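Local coordinates for protein thermostable monoacylglycerol lipase (Bacillus, PDB 4LHE) that hydrolyses monoacylglycerols to glycerol and free fatty acid, as an alpha/beta hydrolase-fold lipase, at residues His58-His61 / Tyr62-Glu66; Glu66-Phe70 / His71-Ala75; Thr103-Leu106 / Ala107-Pro111; Ala171-Met174 / Ala175-Ala179; Pro235-Ile238 / Glu239-Glu243. All coordinates share one frame; numbering follows the deposited sequence.

Contact 1: residues His58-His61 / Tyr62-Glu66; sequences HGTH and YEDME
M65 lays its sulfur over one face of the H58 imidazole: SD stands 3.9 Å from the ring centroid and 26° off the ring normal, a sulfur-aromatic contact. This is the packed, buried side, where H58 also meets W73 edge-to-face and H58 ND1 bonds to K56 O. Also buried, T60 OG1 donates over 2.9 Å to D64 OD2, which accepts on its lone pair anti to the other oxygen; Q4 N and Y5 N hold the two oxygens of D64 as well. Between the two sides H61 is the N-cap of helix 62-67: its ND1 accepts from E63 N, in the ring plane, at 3.0 Å. Chi1 of -173° carries the H61 ring alongside the first turn, where its rotation presents ND1 to the amide. The looser side is partly exposed. There H61 CE1 hangs 3.7 Å above the centre of the Y62 ring, the planes inclined at 49°, while the E63 carboxylate runs alongside the imidazole.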
loop_
_atom_site.group_PDB
_atom_site.type_symbol
_atom_site.label_atom_id
_atom_site.label_comp_id
_atom_site.label_asym_id
_atom_site.label_seq_id
_atom_site.Cartn_x
_atom_site.Cartn_y
_atom_site.Cartn_z
ATOM N N HIS A 58 -11.367 6.225 2.686
ATOM C CA HIS A 58 -11.153 4.912 3.277
ATOM C C HIS A 58 -11.425 4.930 4.781
ATOM O O HIS A 58 -11.239 5.959 5.454
ATOM C CB HIS A 58 -9.726 4.431 2.991
ATOM C CG HIS A 58 -9.468 4.181 1.543
ATOM N ND1 HIS A 58 -9.404 5.194 0.616
ATOM C CD2 HIS A 58 -9.290 3.026 0.848
ATOM C CE1 HIS A 58 -9.178 4.686 -0.583
ATOM N NE2 HIS A 58 -9.102 3.370 -0.466
ATOM N N GLY A 59 -11.880 3.797 5.311
ATOM C CA GLY A 59 -12.116 3.710 6.744
ATOM C C GLY A 59 -13.319 4.498 7.225
ATOM O O GLY A 59 -13.433 4.793 8.409
ATOM N N THR A 60 -14.211 4.852 6.304
ATOM C CA THR A 60 -15.468 5.503 6.673
ATOM C C THR A 60 -16.662 4.703 6.132
ATOM O O THR A 60 -17.250 3.889 6.850
ATOM C CB THR A 60 -15.525 6.972 6.191
ATOM O OG1 THR A 60 -15.321 7.030 4.771
ATOM C CG2 THR A 60 -14.439 7.787 6.876
ATOM N N HIS A 61 -16.982 4.914 4.860
ATOM C CA HIS A 61 -18.152 4.304 4.217
ATOM C C HIS A 61 -17.861 4.243 2.712
ATOM O O HIS A 61 -17.072 5.043 2.213
ATOM C CB HIS A 61 -19.388 5.163 4.525
ATOM C CG HIS A 61 -20.684 4.573 4.065
ATOM N ND1 HIS A 61 -21.031 4.481 2.733
ATOM C CD2 HIS A 61 -21.736 4.075 4.762
ATOM C CE1 HIS A 61 -22.230 3.934 2.628
ATOM N NE2 HIS A 61 -22.680 3.680 3.845
ATOM N N TYR A 62 -18.442 3.292 1.982
ATOM C CA TYR A 62 -18.087 3.169 0.566
ATOM C C TYR A 62 -18.587 4.324 -0.318
ATOM O O TYR A 62 -18.081 4.532 -1.421
ATOM C CB TYR A 62 -18.481 1.803 -0.021
ATOM C CG TYR A 62 -19.940 1.435 0.132
ATOM C CD1 TYR A 62 -20.923 2.112 -0.574
ATOM C CD2 TYR A 62 -20.330 0.386 0.961
ATOM C CE1 TYR A 62 -22.246 1.773 -0.450
ATOM C CE2 TYR A 62 -21.655 0.041 1.095
ATOM C CZ TYR A 62 -22.610 0.740 0.387
ATOM O OH TYR A 62 -23.939 0.408 0.502
ATOM N N GLU A 63 -19.568 5.079 0.172
ATOM C CA GLU A 63 -20.068 6.250 -0.555
ATOM C C GLU A 63 -19.046 7.382 -0.562
ATOM O O GLU A 63 -18.886 8.078 -1.568
ATOM C CB GLU A 63 -21.376 6.736 0.059
ATOM C CG GLU A 63 -22.603 5.996 -0.432
ATOM C CD GLU A 63 -23.781 6.240 0.472
ATOM O OE1 GLU A 63 -23.546 6.417 1.685
ATOM O OE2 GLU A 63 -24.928 6.273 -0.022
ATOM N N ASP A 64 -18.366 7.561 0.568
ATOM C CA ASP A 64 -17.230 8.470 0.655
ATOM C C ASP A 64 -16.164 8.058 -0.346
ATOM O O ASP A 64 -15.694 8.872 -1.139
ATOM C CB ASP A 64 -16.643 8.445 2.070
ATOM C CG ASP A 64 -17.477 9.236 3.063
ATOM O OD1 ASP A 64 -18.344 10.027 2.632
ATOM O OD2 ASP A 64 -17.264 9.072 4.281
ATOM N N MET A 65 -15.784 6.787 -0.296
ATOM C CA MET A 65 -14.863 6.204 -1.265
ATOM C C MET A 65 -15.255 6.535 -2.708
ATOM O O MET A 65 -14.410 6.910 -3.528
ATOM C CB MET A 65 -14.856 4.686 -1.080
ATOM C CG MET A 65 -14.168 3.950 -2.186
ATOM S SD MET A 65 -12.434 3.772 -1.800
ATOM C CE MET A 65 -12.028 2.417 -2.896
ATOM N N GLU A 66 -16.545 6.418 -3.006
ATOM C CA GLU A 66 -17.050 6.574 -4.371
ATOM C C GLU A 66 -16.747 7.936 -4.992
ATOM O O GLU A 66 -16.478 8.030 -6.192
ATOM C CB GLU A 66 -18.559 6.324 -4.395
ATOM C CG GLU A 66 -19.181 6.563 -5.747
ATOM C CD GLU A 66 -20.578 6.017 -5.847
ATOM O OE1 GLU A 66 -21.359 6.137 -4.873
ATOM O OE2 GLU A 66 -20.889 5.463 -6.913
#

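Contact 2: residues Glu66-Phe70 / His71-Ala75; sequences ERTTF and HDWVA
A capping box opens helix 70-87, just after the short helix 62-67 has ended, and T69 and D72 are its two members. D72 OD2 accepts from T69 N at 2.9 Å, the donor approaching from above the carboxylate plane, 41° out of it. In return T69 OG1 takes D72 N at 3.3 Å. The threonine hydroxyl can do so because chi1 of 72° sets OG1 between its backbone N and carbonyl carbon, facing the first turn. D72 N is also bonded to T69 O, so one amide is shared by two acceptors of the same residue. Behind the box, the W73 indole lies flat against the backbone: T69 O sits 3.5 Å above one face, and F70 CA is over the same ring system. W73 NE1 makes a weak, bent bond to T68 OG1; that hydroxyl also pairs with M65 O. A leucine in place of W73 would probably leave T68 OG1 without this donor and uncover the backbone of T69 and F70, opening a gap beside H58. F70, buried against L173, and the exposed H71 point the same way, their rings meeting obliquely at 37°. V74 reaches the rim of the phenyl ring, with V74 CG2 4.3 Å from F70 CD1.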
loop_
_atom_site.group_PDB
_atom_site.type_symbol
_atom_site.label_atom_id
_atom_site.label_comp_id
_atom_site.label_asym_id
_atom_site.label_seq_id
_atom_site.Cartn_x
_atom_site.Cartn_y
_atom_site.Cartn_z
ATOM N N GLU A 66 -16.545 6.418 -3.006
ATOM C CA GLU A 66 -17.050 6.574 -4.371
ATOM C C GLU A 66 -16.747 7.936 -4.992
ATOM O O GLU A 66 -16.478 8.030 -6.192
ATOM C CB GLU A 66 -18.559 6.324 -4.395
ATOM C CG GLU A 66 -19.181 6.563 -5.747
ATOM C CD GLU A 66 -20.578 6.017 -5.847
ATOM O OE1 GLU A 66 -21.359 6.137 -4.873
ATOM O OE2 GLU A 66 -20.889 5.463 -6.913
ATOM N N ARG A 67 -16.770 8.992 -4.186
ATOM C CA ARG A 67 -16.577 10.337 -4.740
ATOM C C ARG A 67 -15.107 10.765 -4.843
ATOM O O ARG A 67 -14.800 11.768 -5.490
ATOM C CB ARG A 67 -17.420 11.383 -3.985
ATOM C CG ARG A 67 -16.954 11.727 -2.577
ATOM C CD ARG A 67 -17.524 13.074 -2.087
ATOM N NE ARG A 67 -18.889 12.986 -1.552
ATOM C CZ ARG A 67 -19.670 14.038 -1.297
ATOM N NH1 ARG A 67 -19.247 15.276 -1.533
ATOM N NH2 ARG A 67 -20.891 13.856 -0.810
ATOM N N THR A 68 -14.201 10.007 -4.219
ATOM C CA THR A 68 -12.773 10.310 -4.309
ATOM C C THR A 68 -12.185 9.868 -5.636
ATOM O O THR A 68 -12.701 8.949 -6.283
ATOM C CB THR A 68 -11.954 9.629 -3.198
ATOM O OG1 THR A 68 -11.991 8.199 -3.376
ATOM C CG2 THR A 68 -12.494 9.999 -1.841
ATOM N N THR A 69 -11.096 10.528 -6.034
ATOM C CA THR A 69 -10.336 10.128 -7.208
ATOM C C THR A 69 -8.994 9.603 -6.720
ATOM O O THR A 69 -8.646 9.809 -5.559
ATOM C CB THR A 69 -10.065 11.331 -8.123
ATOM O OG1 THR A 69 -9.081 12.177 -7.510
ATOM C CG2 THR A 69 -11.352 12.125 -8.357
ATOM N N PHE A 70 -8.229 8.953 -7.595
ATOM C CA PHE A 70 -6.865 8.551 -7.228
ATOM C C PHE A 70 -6.000 9.764 -6.891
ATOM O O PHE A 70 -5.044 9.661 -6.111
ATOM C CB PHE A 70 -6.212 7.646 -8.293
ATOM C CG PHE A 70 -5.632 8.381 -9.477
ATOM C CD1 PHE A 70 -4.308 8.804 -9.476
ATOM C CD2 PHE A 70 -6.398 8.604 -10.605
ATOM C CE1 PHE A 70 -3.767 9.454 -10.574
ATOM C CE2 PHE A 70 -5.869 9.260 -11.705
ATOM C CZ PHE A 70 -4.552 9.680 -11.694
ATOM N N HIS A 71 -6.350 10.920 -7.448
ATOM C CA HIS A 71 -5.663 12.156 -7.072
ATOM C C HIS A 71 -5.827 12.470 -5.580
ATOM O O HIS A 71 -4.903 13.012 -4.946
ATOM C CB HIS A 71 -6.124 13.332 -7.944
ATOM C CG HIS A 71 -5.797 13.168 -9.398
ATOM N ND1 HIS A 71 -4.512 12.949 -9.854
ATOM C CD2 HIS A 71 -6.586 13.195 -10.500
ATOM C CE1 HIS A 71 -4.526 12.836 -11.171
ATOM N NE2 HIS A 71 -5.772 12.976 -11.588
ATOM N N ASP A 72 -6.984 12.127 -5.016
ATOM C CA ASP A 72 -7.200 12.301 -3.579
ATOM C C ASP A 72 -6.285 11.378 -2.747
ATOM O O ASP A 72 -5.748 11.784 -1.715
ATOM C CB ASP A 72 -8.675 12.046 -3.210
ATOM C CG ASP A 72 -9.626 13.109 -3.770
ATOM O OD1 ASP A 72 -9.256 14.298 -3.807
ATOM O OD2 ASP A 72 -10.757 12.746 -4.163
ATOM N N TRP A 73 -6.134 10.138 -3.204
ATOM C CA TRP A 73 -5.336 9.132 -2.504
ATOM C C TRP A 73 -3.869 9.506 -2.563
ATOM O O TRP A 73 -3.156 9.426 -1.553
ATOM C CB TRP A 73 -5.560 7.739 -3.116
ATOM C CG TRP A 73 -7.024 7.379 -3.225
ATOM C CD1 TRP A 73 -8.041 7.817 -2.419
ATOM C CD2 TRP A 73 -7.627 6.520 -4.203
ATOM N NE1 TRP A 73 -9.240 7.283 -2.844
ATOM C CE2 TRP A 73 -9.010 6.486 -3.937
ATOM C CE3 TRP A 73 -7.129 5.777 -5.277
ATOM C CZ2 TRP A 73 -9.898 5.731 -4.703
ATOM C CZ3 TRP A 73 -8.022 5.039 -6.048
ATOM C CH2 TRP A 73 -9.382 5.025 -5.756
ATOM N N VAL A 74 -3.423 9.938 -3.741
ATOM C CA VAL A 74 -2.071 10.482 -3.889
ATOM C C VAL A 74 -1.846 11.657 -2.951
ATOM O O VAL A 74 -0.787 11.768 -2.312
ATOM C CB VAL A 74 -1.767 10.889 -5.352
ATOM C CG1 VAL A 74 -0.507 11.765 -5.424
ATOM C CG2 VAL A 74 -1.600 9.644 -6.188
ATOM N N ALA A 75 -2.846 12.532 -2.853
ATOM C CA ALA A 75 -2.731 13.675 -1.966
ATOM C C ALA A 75 -2.568 13.227 -0.509
ATOM O O ALA A 75 -1.754 13.792 0.211
ATOM C CB ALA A 75 -3.912 14.613 -2.127
#

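Contact 3: residues Thr103-Leu106 / Ala107-Pro111; sequences TLYL and AEHHP
Y105 O takes two donors from H109: the imidazole ND1 at 3.1 Å, tilted 31° from the carbonyl plane, and, weakly, the backbone N at 3.3 Å. The ring that supplies ND1 also lies over the phenol as an offset stack, centroids 4.3 Å apart and planes at 16°, with H109 CE1 above the Y105 face toward its rim. Upstream the bonding is regular, A107 N to T103 O and E108 N to L104 O. These residues close helix 98-109, which follows the probable nucleophile elbow of the alpha/beta hydrolase fold and crosses over between strands 90-96 and 115-119. At its C-terminal end L106 O accepts twice, from H110 N at 2.9 Å and from H109 N at 3.1 Å, the latter well above the carbonyl plane. Of the side-chain polar atoms, T103 OG1 is satisfied by G99 O, one turn earlier, and H110 NE2 by E78 OE1 of helix 70-87. The H110 ring stacks on Y81.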
loop_
_atom_site.group_PDB
_atom_site.type_symbol
_atom_site.label_atom_id
_atom_site.label_comp_id
_atom_site.label_asym_id
_atom_site.label_seq_id
_atom_site.Cartn_x
_atom_site.Cartn_y
_atom_site.Cartn_z
ATOM N N THR A 103 3.298 3.628 -3.209
ATOM C CA THR A 103 4.684 3.681 -2.780
ATOM C C THR A 103 5.578 3.850 -4.008
ATOM O O THR A 103 6.480 4.702 -4.025
ATOM C CB THR A 103 5.071 2.400 -2.016
ATOM O OG1 THR A 103 4.400 2.394 -0.751
ATOM C CG2 THR A 103 6.587 2.346 -1.785
ATOM N N LEU A 104 5.322 3.037 -5.031
ATOM C CA LEU A 104 6.035 3.144 -6.296
ATOM C C LEU A 104 5.848 4.527 -6.875
ATOM O O LEU A 104 6.809 5.156 -7.308
ATOM C CB LEU A 104 5.516 2.104 -7.277
ATOM C CG LEU A 104 5.786 0.664 -6.847
ATOM C CD1 LEU A 104 4.847 -0.266 -7.588
ATOM C CD2 LEU A 104 7.253 0.272 -7.104
ATOM N N TYR A 105 4.602 5.000 -6.853
ATOM C CA TYR A 105 4.243 6.310 -7.398
ATOM C C TYR A 105 5.077 7.405 -6.765
ATOM O O TYR A 105 5.656 8.239 -7.464
ATOM C CB TYR A 105 2.758 6.582 -7.130
ATOM C CG TYR A 105 2.209 7.849 -7.750
ATOM C CD1 TYR A 105 1.574 7.809 -8.980
ATOM C CD2 TYR A 105 2.300 9.078 -7.099
ATOM C CE1 TYR A 105 1.051 8.955 -9.559
ATOM C CE2 TYR A 105 1.784 10.233 -7.673
ATOM C CZ TYR A 105 1.154 10.157 -8.902
ATOM O OH TYR A 105 0.627 11.284 -9.497
ATOM N N LEU A 106 5.142 7.388 -5.435
ATOM C CA LEU A 106 5.839 8.418 -4.678
ATOM C C LEU A 106 7.338 8.391 -4.941
ATOM O O LEU A 106 7.989 9.441 -4.985
ATOM C CB LEU A 106 5.564 8.233 -3.190
ATOM C CG LEU A 106 5.198 9.476 -2.398
ATOM C CD1 LEU A 106 3.784 9.891 -2.724
ATOM C CD2 LEU A 106 5.347 9.198 -0.912
ATOM N N ALA A 107 7.887 7.192 -5.116
ATOM C CA ALA A 107 9.306 7.054 -5.416
ATOM C C ALA A 107 9.602 7.684 -6.789
ATOM O O ALA A 107 10.646 8.319 -6.982
ATOM C CB ALA A 107 9.724 5.574 -5.376
ATOM N N GLU A 108 8.669 7.515 -7.730
ATOM C CA GLU A 108 8.773 8.135 -9.056
ATOM C C GLU A 108 8.797 9.666 -9.014
ATOM O O GLU A 108 9.375 10.311 -9.895
ATOM C CB GLU A 108 7.621 7.660 -9.955
ATOM C CG GLU A 108 7.708 6.192 -10.302
ATOM C CD GLU A 108 6.421 5.627 -10.831
ATOM O OE1 GLU A 108 5.441 6.381 -10.951
ATOM O OE2 GLU A 108 6.388 4.427 -11.146
ATOM N N HIS A 109 8.168 10.247 -7.999
ATOM C CA HIS A 109 8.055 11.698 -7.914
ATOM C C HIS A 109 9.061 12.336 -6.960
ATOM O O HIS A 109 9.309 13.546 -7.034
ATOM C CB HIS A 109 6.626 12.101 -7.531
ATOM C CG HIS A 109 5.633 11.934 -8.636
ATOM N ND1 HIS A 109 5.412 10.731 -9.268
ATOM C CD2 HIS A 109 4.791 12.824 -9.220
ATOM C CE1 HIS A 109 4.483 10.881 -10.195
ATOM N NE2 HIS A 109 4.091 12.144 -10.186
ATOM N N HIS A 110 9.635 11.532 -6.066
ATOM C CA HIS A 110 10.622 12.020 -5.100
ATOM C C HIS A 110 11.829 11.062 -4.962
ATOM O O HIS A 110 11.851 10.222 -4.053
ATOM C CB HIS A 110 10.000 12.170 -3.690
ATOM C CG HIS A 110 8.766 13.024 -3.619
ATOM N ND1 HIS A 110 8.814 14.398 -3.492
ATOM C CD2 HIS A 110 7.450 12.691 -3.578
ATOM C CE1 HIS A 110 7.582 14.877 -3.422
ATOM N NE2 HIS A 110 6.736 13.862 -3.474
ATOM N N PRO A 111 12.833 11.158 -5.851
ATOM C CA PRO A 111 14.006 10.310 -5.563
ATOM C C PRO A 111 14.902 10.718 -4.366
ATOM O O PRO A 111 15.979 10.144 -4.188
ATOM C CB PRO A 111 14.785 10.306 -6.890
ATOM C CG PRO A 111 14.143 11.365 -7.751
ATOM C CD PRO A 111 12.730 11.490 -7.283
#

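Contact 4: residues Ala171-Met174 / Ala175-Ala179; sequences ARLM and AQTKA
L173 and T177 lie side by side one turn apart on helix 164-179 of the alpha/beta hydrolase fold, joined by an i to i-4 side-chain-to-backbone bond. Both point the same way, T177 against Y105 of helix 98-109 and L173 against F70 of helix 70-87. T177 OG1 donates to L173 O at 2.7 Å, and T177 N reaches the same oxygen at 3.0 Å, the two coming from opposite faces of the carbonyl plane. The hydroxyl is placed for this by chi1 of -60°, which swings OG1 beside the backbone N and sends CG2 out to L104. The bond satisfies a buried hydroxyl within its own helix. A valine in its place has no hydroxyl to give, and L173 O would probably be left with the backbone amide as its one donor here. Around this pair the helix is regular: Q176 N meets R172 O nearly straight, at 173°, and K178 N meets M174 O. M174 leaves the helix on another side, its extended chain lying on A122 and I125, and K178 reaches toward D124 in a long, weak ion pair. On L173, the branch that faces the hydroxyl is CD1, 3.8 Å from T177 OG1.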
loop_
_atom_site.group_PDB
_atom_site.type_symbol
_atom_site.label_atom_id
_atom_site.label_comp_id
_atom_site.label_asym_id
_atom_site.label_seq_id
_atom_site.Cartn_x
_atom_site.Cartn_y
_atom_site.Cartn_z
ATOM N N ALA A 171 -7.414 1.743 -11.806
ATOM C CA ALA A 171 -6.793 1.310 -13.055
ATOM C C ALA A 171 -5.950 2.440 -13.637
ATOM O O ALA A 171 -4.873 2.205 -14.196
ATOM C CB ALA A 171 -7.860 0.871 -14.047
ATOM N N ARG A 172 -6.441 3.669 -13.508
ATOM C CA ARG A 172 -5.697 4.843 -13.964
ATOM C C ARG A 172 -4.419 5.087 -13.167
ATOM O O ARG A 172 -3.386 5.447 -13.732
ATOM C CB ARG A 172 -6.574 6.088 -13.922
ATOM C CG ARG A 172 -7.649 6.113 -14.999
ATOM C CD ARG A 172 -7.993 7.541 -15.383
ATOM N NE ARG A 172 -8.808 8.197 -14.375
ATOM C CZ ARG A 172 -8.845 9.512 -14.183
ATOM N NH1 ARG A 172 -8.089 10.314 -14.916
ATOM N NH2 ARG A 172 -9.629 10.021 -13.240
ATOM N N LEU A 173 -4.509 4.924 -11.851
ATOM C CA LEU A 173 -3.337 5.003 -10.984
ATOM C C LEU A 173 -2.289 3.953 -11.357
ATOM O O LEU A 173 -1.101 4.266 -11.411
ATOM C CB LEU A 173 -3.755 4.839 -9.518
ATOM C CG LEU A 173 -2.641 4.814 -8.471
ATOM C CD1 LEU A 173 -1.824 6.060 -8.579
ATOM C CD2 LEU A 173 -3.223 4.671 -7.075
ATOM N N MET A 174 -2.712 2.717 -11.612
ATOM C CA MET A 174 -1.753 1.668 -11.967
ATOM C C MET A 174 -1.044 1.984 -13.296
ATOM O O MET A 174 0.141 1.680 -13.466
ATOM C CB MET A 174 -2.422 0.291 -12.023
ATOM C CG MET A 174 -3.019 -0.192 -10.699
ATOM S SD MET A 174 -3.598 -1.888 -10.866
ATOM C CE MET A 174 -4.655 -2.069 -9.446
ATOM N N ALA A 175 -1.768 2.617 -14.217
ATOM C CA ALA A 175 -1.227 2.941 -15.538
ATOM C C ALA A 175 -0.146 3.999 -15.440
ATOM O O ALA A 175 0.940 3.835 -15.989
ATOM C CB ALA A 175 -2.345 3.411 -16.473
ATOM N N GLN A 176 -0.462 5.101 -14.767
ATOM C CA GLN A 176 0.484 6.193 -14.599
ATOM C C GLN A 176 1.692 5.716 -13.782
ATOM O O GLN A 176 2.795 6.251 -13.937
ATOM C CB GLN A 176 -0.207 7.391 -13.916
ATOM C CG GLN A 176 0.303 8.771 -14.343
ATOM C CD GLN A 176 -0.011 9.874 -13.324
ATOM O OE1 GLN A 176 0.898 10.538 -12.804
ATOM N NE2 GLN A 176 -1.298 10.080 -13.045
ATOM N N THR A 177 1.495 4.696 -12.937
ATOM C CA THR A 177 2.579 4.181 -12.079
ATOM C C THR A 177 3.497 3.223 -12.829
ATOM O O THR A 177 4.715 3.376 -12.816
ATOM C CB THR A 177 2.041 3.456 -10.816
ATOM O OG1 THR A 177 1.253 4.362 -10.035
ATOM C CG2 THR A 177 3.188 2.934 -9.966
ATOM N N LYS A 178 2.910 2.231 -13.480
ATOM C CA LYS A 178 3.684 1.273 -14.256
ATOM C C LYS A 178 4.487 1.964 -15.363
ATOM O O LYS A 178 5.649 1.630 -15.605
ATOM C CB LYS A 178 2.744 0.246 -14.868
ATOM C CG LYS A 178 3.427 -0.767 -15.756
ATOM C CD LYS A 178 2.360 -1.610 -16.420
ATOM C CE LYS A 178 2.941 -2.791 -17.165
ATOM N NZ LYS A 178 1.899 -3.852 -17.309
ATOM N N ALA A 179 3.862 2.936 -16.020
ATOM C CA ALA A 179 4.509 3.679 -17.100
ATOM C C ALA A 179 5.802 4.342 -16.638
ATOM O O ALA A 179 6.773 4.443 -17.398
ATOM C CB ALA A 179 3.552 4.725 -17.669
#

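Contact 5: residues Pro235-Ile238 / Glu239-Glu243; sequences PMII and ERSLE
S241 OG donates to I237 O at 2.6 Å, while S241 N bonds to the same oxygen at 3.1 Å. The two donors come from opposite faces of the carbonyl plane, the hydroxyl 25° and the amide 34° out of it. With OG anti to the serine's own carbonyl carbon (chi1 -60°), the hydroxyl meets I237 O. Next to it, I238 and L242 run side by side in the same direction, I238 CG2 meeting L242 CD1 at 4.0 Å. On another flank M236 sends its terminal methyl toward the arginine, M236 CE coming to 4.3 Å from R240 NE, obliquely to the guanidinium. The backbone beneath is regular helix, with E239 N on P235 O at 2.9 Å and R240 N on M236 O. Further out, helix 234-247 of the alpha/beta hydrolase fold is held between helix 37-45, where I238 touches L39 and A42, and the sheet, where I237 packs on L221 and F191. R240 has a long, weak ion pair with E217. With its hydroxyl turned onto the helix's own carbonyl, the buried S241 probably meets its polar need within the helix, consistent with its place beside the aromatic neighbours F191 and Y43.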
loop_
_atom_site.group_PDB
_atom_site.type_symbol
_atom_site.label_atom_id
_atom_site.label_comp_id
_atom_site.label_asym_id
_atom_site.label_seq_id
_atom_site.Cartn_x
_atom_site.Cartn_y
_atom_site.Cartn_z
ATOM N N PRO A 235 5.628 -11.428 10.875
ATOM C CA PRO A 235 6.916 -11.174 11.540
ATOM C C PRO A 235 8.103 -11.166 10.563
ATOM O O PRO A 235 9.052 -10.388 10.740
ATOM C CB PRO A 235 7.042 -12.349 12.519
ATOM C CG PRO A 235 5.643 -12.901 12.660
ATOM C CD PRO A 235 5.009 -12.689 11.336
ATOM N N MET A 236 8.049 -12.009 9.536
ATOM C CA MET A 236 9.081 -12.019 8.510
ATOM C C MET A 236 9.134 -10.678 7.739
ATOM O O MET A 236 10.210 -10.119 7.503
ATOM C CB MET A 236 8.865 -13.209 7.566
ATOM C CG MET A 236 9.760 -13.187 6.348
ATOM S SD MET A 236 9.684 -14.670 5.324
ATOM C CE MET A 236 11.129 -14.374 4.290
ATOM N N ILE A 237 7.975 -10.148 7.375
ATOM C CA ILE A 237 7.929 -8.825 6.745
ATOM C C ILE A 237 8.538 -7.738 7.619
ATOM O O ILE A 237 9.285 -6.881 7.136
ATOM C CB ILE A 237 6.483 -8.416 6.403
ATOM C CG1 ILE A 237 5.868 -9.410 5.413
ATOM C CG2 ILE A 237 6.450 -6.992 5.825
ATOM C CD1 ILE A 237 4.350 -9.155 5.154
ATOM N N ILE A 238 8.209 -7.763 8.909
ATOM C CA ILE A 238 8.717 -6.767 9.834
ATOM C C ILE A 238 10.244 -6.872 10.009
ATOM O O ILE A 238 10.951 -5.863 9.949
ATOM C CB ILE A 238 7.980 -6.847 11.197
ATOM C CG1 ILE A 238 6.566 -6.242 11.080
ATOM C CG2 ILE A 238 8.784 -6.138 12.280
ATOM C CD1 ILE A 238 5.593 -6.624 12.226
ATOM N N GLU A 239 10.740 -8.087 10.209
ATOM C CA GLU A 239 12.160 -8.329 10.483
ATOM C C GLU A 239 13.040 -8.056 9.250
ATOM O O GLU A 239 14.123 -7.466 9.363
ATOM C CB GLU A 239 12.332 -9.771 11.019
ATOM C CG GLU A 239 13.757 -10.300 11.131
ATOM C CD GLU A 239 13.814 -11.731 11.700
ATOM O OE1 GLU A 239 12.750 -12.403 11.778
ATOM O OE2 GLU A 239 14.927 -12.177 12.076
ATOM N N ARG A 240 12.568 -8.448 8.067
ATOM C CA ARG A 240 13.310 -8.170 6.838
ATOM C C ARG A 240 13.298 -6.685 6.470
ATOM O O ARG A 240 14.270 -6.177 5.908
ATOM C CB ARG A 240 12.780 -9.013 5.672
ATOM C CG ARG A 240 13.161 -10.478 5.749
ATOM C CD ARG A 240 14.603 -10.718 5.281
ATOM N NE ARG A 240 14.663 -11.860 4.370
ATOM C CZ ARG A 240 15.039 -11.774 3.101
ATOM N NH1 ARG A 240 15.411 -10.600 2.600
ATOM N NH2 ARG A 240 15.048 -12.856 2.334
ATOM N N SER A 241 12.202 -5.992 6.774
ATOM C CA SER A 241 12.132 -4.566 6.495
ATOM C C SER A 241 13.080 -3.773 7.406
ATOM O O SER A 241 13.763 -2.844 6.958
ATOM C CB SER A 241 10.685 -4.058 6.631
ATOM O OG SER A 241 9.818 -4.734 5.727
ATOM N N LEU A 242 13.089 -4.121 8.688
ATOM C CA LEU A 242 13.968 -3.484 9.672
ATOM C C LEU A 242 15.431 -3.625 9.271
ATOM O O LEU A 242 16.214 -2.684 9.405
ATOM C CB LEU A 242 13.732 -4.117 11.052
ATOM C CG LEU A 242 12.465 -3.557 11.705
ATOM C CD1 LEU A 242 12.142 -4.168 13.043
ATOM C CD2 LEU A 242 12.623 -2.054 11.865
ATOM N N GLU A 243 15.788 -4.816 8.794
ATOM C CA GLU A 243 17.123 -5.099 8.273
ATOM C C GLU A 243 17.379 -4.221 7.037
ATOM O O GLU A 243 18.445 -3.604 6.918
ATOM C CB GLU A 243 17.221 -6.599 7.951
ATOM C CG GLU A 243 18.465 -7.038 7.203
ATOM C CD GLU A 243 18.352 -8.446 6.615
ATOM O OE1 GLU A 243 19.089 -8.726 5.646
ATOM O OE2 GLU A 243 17.544 -9.271 7.114
#

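In the fold
Contact 3 is the most buried of the five, while contacts 1, 2, 4 and 5 are only partly buried. Contacts 1 and 2 adjoin, sharing E66 and helix 62-67, and both are helix starts where side chains cap amides; H58 of one packs on W73 of the other. Contacts 4 and 5 lie within helices, and contact 3 runs to the end of one; contacts 4 and 5 each add a hydroxyl to a backbone carbonyl. Three helices meet where F70 of contact 2 touches L173 and Q176 of contact 4, and Y105 of contact 3 touches V74 and T177. Contact 5 stands apart, across the chain's centre from contacts 1, 2 and 4, its centre about 31 Å from that of contact 1.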